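Local structure of uncharacterized protein (Thermus thermophilus, 2DBS) at residues Val14-Gln17 with Tyr18-Ala22; Ala66-Gln70 with Gly71-Arg75. The protein is of unknown function and belongs to the DUF5647 family, forming a small alpha/beta fold that assembles as a two-chain complex. All coordinates share one frame; numbering follows the deposited sequence.

From the N terminus, the chain first forms interaction 1, between successive turns at the C-terminal part of helix 8-20, then passes through strand 33-38, helix 42-53 and strand 63-69 before interaction 2 closes the hairpin between strands 63-69 and 72-79. The two are local and lie in series; neither nests in the other nor crosses it. In space they meet, with centres about 12 Å apart: L15 packs on A66 and F68, while Y18 packs on P73, with CD2 of Y18 3.4 Å from CG of P73. The helix thus lies against the hairpin, and R75 carries the sheet on into the second subunit.

Interaction 1: Val14-Gln17 with Tyr18-Ala22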
loop_
_atom_site.group_PDB
_atom_site.type_symbol
_atom_site.label_atom_id
_atom_site.label_comp_id
_atom_site.label_asym_id
_atom_site.label_seq_id
_atom_site.Cartn_x
_atom_site.Cartn_y
_atom_site.Cartn_z
ATOM N N VAL B 14 11.730 4.191 -12.779
ATOM C CA VAL B 14 12.511 4.540 -11.588
ATOM C C VAL B 14 12.554 3.382 -10.607
ATOM O O VAL B 14 13.547 3.197 -9.901
ATOM C CB VAL B 14 11.933 5.768 -10.871
ATOM C CG1 VAL B 14 12.873 6.187 -9.734
ATOM C CG2 VAL B 14 11.727 6.896 -11.865
ATOM N N LEU B 15 11.474 2.603 -10.577
ATOM C CA LEU B 15 11.382 1.449 -9.689
ATOM C C LEU B 15 12.384 0.370 -10.071
ATOM O O LEU B 15 13.075 -0.161 -9.211
ATOM C CB LEU B 15 9.969 0.867 -9.713
ATOM C CG LEU B 15 9.739 -0.349 -8.821
ATOM C CD1 LEU B 15 9.778 0.016 -7.340
ATOM C CD2 LEU B 15 8.399 -0.925 -9.157
HETATM N N MSE B 16 12.476 0.045 -11.357
HETATM C CA MSE B 16 13.422 -0.986 -11.771
HETATM C C MSE B 16 14.891 -0.595 -11.590
HETATM O O MSE B 16 15.729 -1.464 -11.348
HETATM C CB MSE B 16 13.175 -1.439 -13.220
HETATM C CG MSE B 16 13.983 -2.712 -13.604
HETATM SE SE MSE B 16 13.863 -4.306 -12.347
HETATM C CE MSE B 16 12.174 -3.889 -11.459
ATOM N N GLN B 17 15.208 0.691 -11.701
ATOM C CA GLN B 17 16.587 1.131 -11.487
ATOM C C GLN B 17 16.993 0.733 -10.072
ATOM O O GLN B 17 18.122 0.296 -9.836
ATOM C CB GLN B 17 16.702 2.644 -11.685
ATOM C CG GLN B 17 16.368 3.050 -13.113
ATOM C CD GLN B 17 16.607 4.512 -13.386
ATOM O OE1 GLN B 17 17.683 5.025 -13.090
ATOM N NE2 GLN B 17 15.613 5.193 -13.966
ATOM N N TYR B 18 16.048 0.869 -9.142
ATOM C CA TYR B 18 16.251 0.506 -7.742
ATOM C C TYR B 18 16.284 -1.008 -7.580
ATOM O O TYR B 18 17.166 -1.553 -6.932
ATOM C CB TYR B 18 15.122 1.075 -6.890
ATOM C CG TYR B 18 15.371 2.464 -6.345
ATOM C CD1 TYR B 18 16.046 2.646 -5.138
ATOM C CD2 TYR B 18 14.911 3.597 -7.021
ATOM C CE1 TYR B 18 16.249 3.934 -4.614
ATOM C CE2 TYR B 18 15.115 4.878 -6.503
ATOM C CZ TYR B 18 15.783 5.037 -5.302
ATOM O OH TYR B 18 15.992 6.291 -4.784
ATOM N N LEU B 19 15.314 -1.691 -8.166
ATOM C CA LEU B 19 15.280 -3.138 -8.063
ATOM C C LEU B 19 16.570 -3.735 -8.606
ATOM O O LEU B 19 17.105 -4.698 -8.052
ATOM C CB LEU B 19 14.066 -3.684 -8.814
ATOM C CG LEU B 19 12.804 -3.757 -7.951
ATOM C CD1 LEU B 19 12.950 -4.937 -7.018
ATOM C CD2 LEU B 19 12.603 -2.472 -7.144
ATOM N N LEU B 20 17.075 -3.142 -9.678
ATOM C CA LEU B 20 18.309 -3.607 -10.277
ATOM C C LEU B 20 19.548 -3.010 -9.608
ATOM O O LEU B 20 20.179 -3.657 -8.753
ATOM C CB LEU B 20 18.325 -3.285 -11.768
ATOM C CG LEU B 20 17.332 -4.093 -12.588
ATOM C CD1 LEU B 20 17.380 -3.607 -14.003
ATOM C CD2 LEU B 20 17.647 -5.591 -12.500
ATOM N N GLU B 21 19.898 -1.779 -9.980
ATOM C CA GLU B 21 21.083 -1.132 -9.415
ATOM C C GLU B 21 20.967 -0.768 -7.925
ATOM O O GLU B 21 21.471 0.258 -7.461
ATOM C CB GLU B 21 21.466 0.082 -10.272
ATOM C CG GLU B 21 21.966 -0.332 -11.639
ATOM C CD GLU B 21 22.732 0.748 -12.352
ATOM O OE1 GLU B 21 22.122 1.788 -12.691
ATOM O OE2 GLU B 21 23.949 0.551 -12.575
ATOM N N ALA B 22 20.302 -1.641 -7.181
ATOM C CA ALA B 22 20.128 -1.472 -5.750
ATOM C C ALA B 22 19.766 -2.819 -5.108
ATOM O O ALA B 22 19.296 -2.866 -3.961
ATOM C CB ALA B 22 19.055 -0.437 -5.460
#
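L15 and L19 lie side by side on the buried flank of the helix, their methyls CD1 of L15 and CD2 of L19 3.8 Å apart. Between their backbones, N of L19 donates to O of L15 at 2.9 Å, in the carbonyl plane. Next to this pair M16, a selenomethionine, bends forward over the following turn. With CG anti to the backbone N (chi1 -169°) and bends at chi2 and chi3, its chain crosses L19 at about a right angle and brings CE to 3.3 Å from CB of L19, tighter than usual for two carbons. These are i to i+3 and i+4 contacts of an amphipathic alpha-helix, whose L15 side packs on strands 33-38, 63-69 and 72-79.

Y18 and V14 form a partly exposed flank. The tyrosine turns the edge of its ring to the backbone, CD2 lying 3.2 Å from O of V14 near the ring plane, and CE2 reaches CG1 of V14 at 4.1 Å. Its side chain also meets P73 and V85 of the second subunit. A serine in place of Y18 would probably leave V14, P73 and that subunit's V85 without their shared aromatic partner. Toward solvent the contact loosens: the selenium of M16 leans on exposed L20, SE to CG 3.5 Å, and Q17 and E21 extend their chains at the surface.

Interaction 2: Ala66-Gln70 with Gly71-Arg75; sequences ALFLQ and GRPIR
P73 lies against one face of the F68 ring, its CB 4.1 Å from the ring centroid and 19° off the normal, a CH-pi contact; CD of P73 comes to 3.4 Å from CE2 of F68. CG of F68 is set beside its own backbone N (chi1 -80°), which lets the ring lie alongside the proline, both pointing toward helix 8-20. On the opposite face of the hairpin L69 meets I74, CB to CG1 at 3.4 Å, a tight carbon pair.

Backbone bonds join the strands on either side of F68 and P73, themselves a non-hydrogen-bonded pair. In the hydrogen-bonded pairs, N of L69 donates to O of R72 at 2.8 Å, and N of L67 to O of R75, also at 2.8 Å. I74 and R75 both face L67, a classic beta bulge: O of L67 takes a bond from N of I74 at 2.8 Å and a weak one from N of R75.

At the hairpin end L69 to R72 form a type I' turn, G71 in its third position with positive phi. The bent chain of R72 returns over this turn, and NH2 donates to O of Q70 at 3.2 Å, the acceptor lying 23° out of the guanidinium plane. Further out, OD2 of D40 accepts a hydrogen bond from N of Q70, while R75 pairs with a strand of the second subunit. The bulge carbonyl thus serves two donors, and the arginine's charge probably polarises the turn carbonyl of Q70.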
loop_
_atom_site.group_PDB
_atom_site.type_symbol
_atom_site.label_atom_id
_atom_site.label_comp_id
_atom_site.label_asym_id
_atom_site.label_seq_id
_atom_site.Cartn_x
_atom_site.Cartn_y
_atom_site.Cartn_z
ATOM N N ALA B 66 4.337 -0.721 -4.517
ATOM C CA ALA B 66 5.513 0.114 -4.457
ATOM C C ALA B 66 5.034 1.494 -4.067
ATOM O O ALA B 66 4.456 2.203 -4.884
ATOM C CB ALA B 66 6.178 0.153 -5.807
ATOM N N LEU B 67 5.253 1.866 -2.807
ATOM C CA LEU B 67 4.832 3.180 -2.302
ATOM C C LEU B 67 5.856 4.240 -2.679
ATOM O O LEU B 67 7.011 4.165 -2.281
ATOM C CB LEU B 67 4.646 3.150 -0.786
ATOM C CG LEU B 67 3.564 2.205 -0.247
ATOM C CD1 LEU B 67 3.588 2.182 1.279
ATOM C CD2 LEU B 67 2.202 2.648 -0.749
ATOM N N PHE B 68 5.401 5.219 -3.455
ATOM C CA PHE B 68 6.233 6.285 -3.967
ATOM C C PHE B 68 6.042 7.617 -3.286
ATOM O O PHE B 68 4.948 7.955 -2.846
ATOM C CB PHE B 68 5.971 6.479 -5.467
ATOM C CG PHE B 68 6.677 5.479 -6.345
ATOM C CD1 PHE B 68 6.357 4.126 -6.286
ATOM C CD2 PHE B 68 7.698 5.887 -7.197
ATOM C CE1 PHE B 68 7.042 3.214 -7.051
ATOM C CE2 PHE B 68 8.388 4.974 -7.966
ATOM C CZ PHE B 68 8.063 3.638 -7.894
ATOM N N LEU B 69 7.131 8.371 -3.216
ATOM C CA LEU B 69 7.148 9.716 -2.655
ATOM C C LEU B 69 8.082 10.554 -3.521
ATOM O O LEU B 69 9.166 10.090 -3.897
ATOM C CB LEU B 69 7.675 9.727 -1.227
ATOM C CG LEU B 69 6.644 10.042 -0.151
ATOM C CD1 LEU B 69 7.370 10.335 1.145
ATOM C CD2 LEU B 69 5.783 11.227 -0.584
ATOM N N GLN B 70 7.654 11.782 -3.827
ATOM C CA GLN B 70 8.410 12.728 -4.649
ATOM C C GLN B 70 9.095 12.024 -5.842
ATOM O O GLN B 70 10.275 12.241 -6.143
ATOM C CB GLN B 70 9.444 13.486 -3.784
ATOM C CG GLN B 70 8.926 14.057 -2.430
ATOM C CD GLN B 70 7.948 15.222 -2.580
ATOM O OE1 GLN B 70 8.135 16.095 -3.431
ATOM N NE2 GLN B 70 6.911 15.247 -1.740
ATOM N N GLY B 71 8.335 11.156 -6.499
ATOM C CA GLY B 71 8.828 10.466 -7.669
ATOM C C GLY B 71 9.803 9.336 -7.484
ATOM O O GLY B 71 10.455 8.938 -8.445
ATOM N N ARG B 72 9.927 8.809 -6.274
ATOM C CA ARG B 72 10.839 7.693 -6.072
ATOM C C ARG B 72 10.240 6.674 -5.108
ATOM O O ARG B 72 9.366 7.008 -4.308
ATOM C CB ARG B 72 12.225 8.210 -5.612
ATOM C CG ARG B 72 12.540 8.222 -4.120
ATOM C CD ARG B 72 11.796 9.319 -3.343
ATOM N NE ARG B 72 11.952 10.656 -3.917
ATOM C CZ ARG B 72 13.115 11.283 -4.097
ATOM N NH1 ARG B 72 14.258 10.704 -3.744
ATOM N NH2 ARG B 72 13.124 12.495 -4.647
ATOM N N PRO B 73 10.644 5.403 -5.219
ATOM C CA PRO B 73 10.096 4.394 -4.309
ATOM C C PRO B 73 10.645 4.560 -2.906
ATOM O O PRO B 73 11.832 4.823 -2.723
ATOM C CB PRO B 73 10.516 3.070 -4.951
ATOM C CG PRO B 73 11.750 3.441 -5.724
ATOM C CD PRO B 73 11.382 4.769 -6.325
ATOM N N ILE B 74 9.761 4.421 -1.922
ATOM C CA ILE B 74 10.128 4.547 -0.514
ATOM C C ILE B 74 9.953 3.194 0.217
ATOM O O ILE B 74 10.675 2.894 1.161
ATOM C CB ILE B 74 9.294 5.679 0.165
ATOM C CG1 ILE B 74 9.596 7.006 -0.522
ATOM C CG2 ILE B 74 9.646 5.811 1.617
ATOM C CD1 ILE B 74 11.063 7.374 -0.488
ATOM N N ARG B 75 9.020 2.367 -0.238
ATOM C CA ARG B 75 8.824 1.071 0.385
ATOM C C ARG B 75 8.033 0.112 -0.498
ATOM O O ARG B 75 7.215 0.540 -1.303
ATOM C CB ARG B 75 8.125 1.241 1.738
ATOM C CG ARG B 75 7.697 -0.066 2.373
ATOM C CD ARG B 75 7.019 0.167 3.698
ATOM N NE ARG B 75 7.973 0.417 4.768
ATOM C CZ ARG B 75 7.637 0.837 5.984
ATOM N NH1 ARG B 75 6.367 1.057 6.283
ATOM N NH2 ARG B 75 8.577 1.041 6.903
#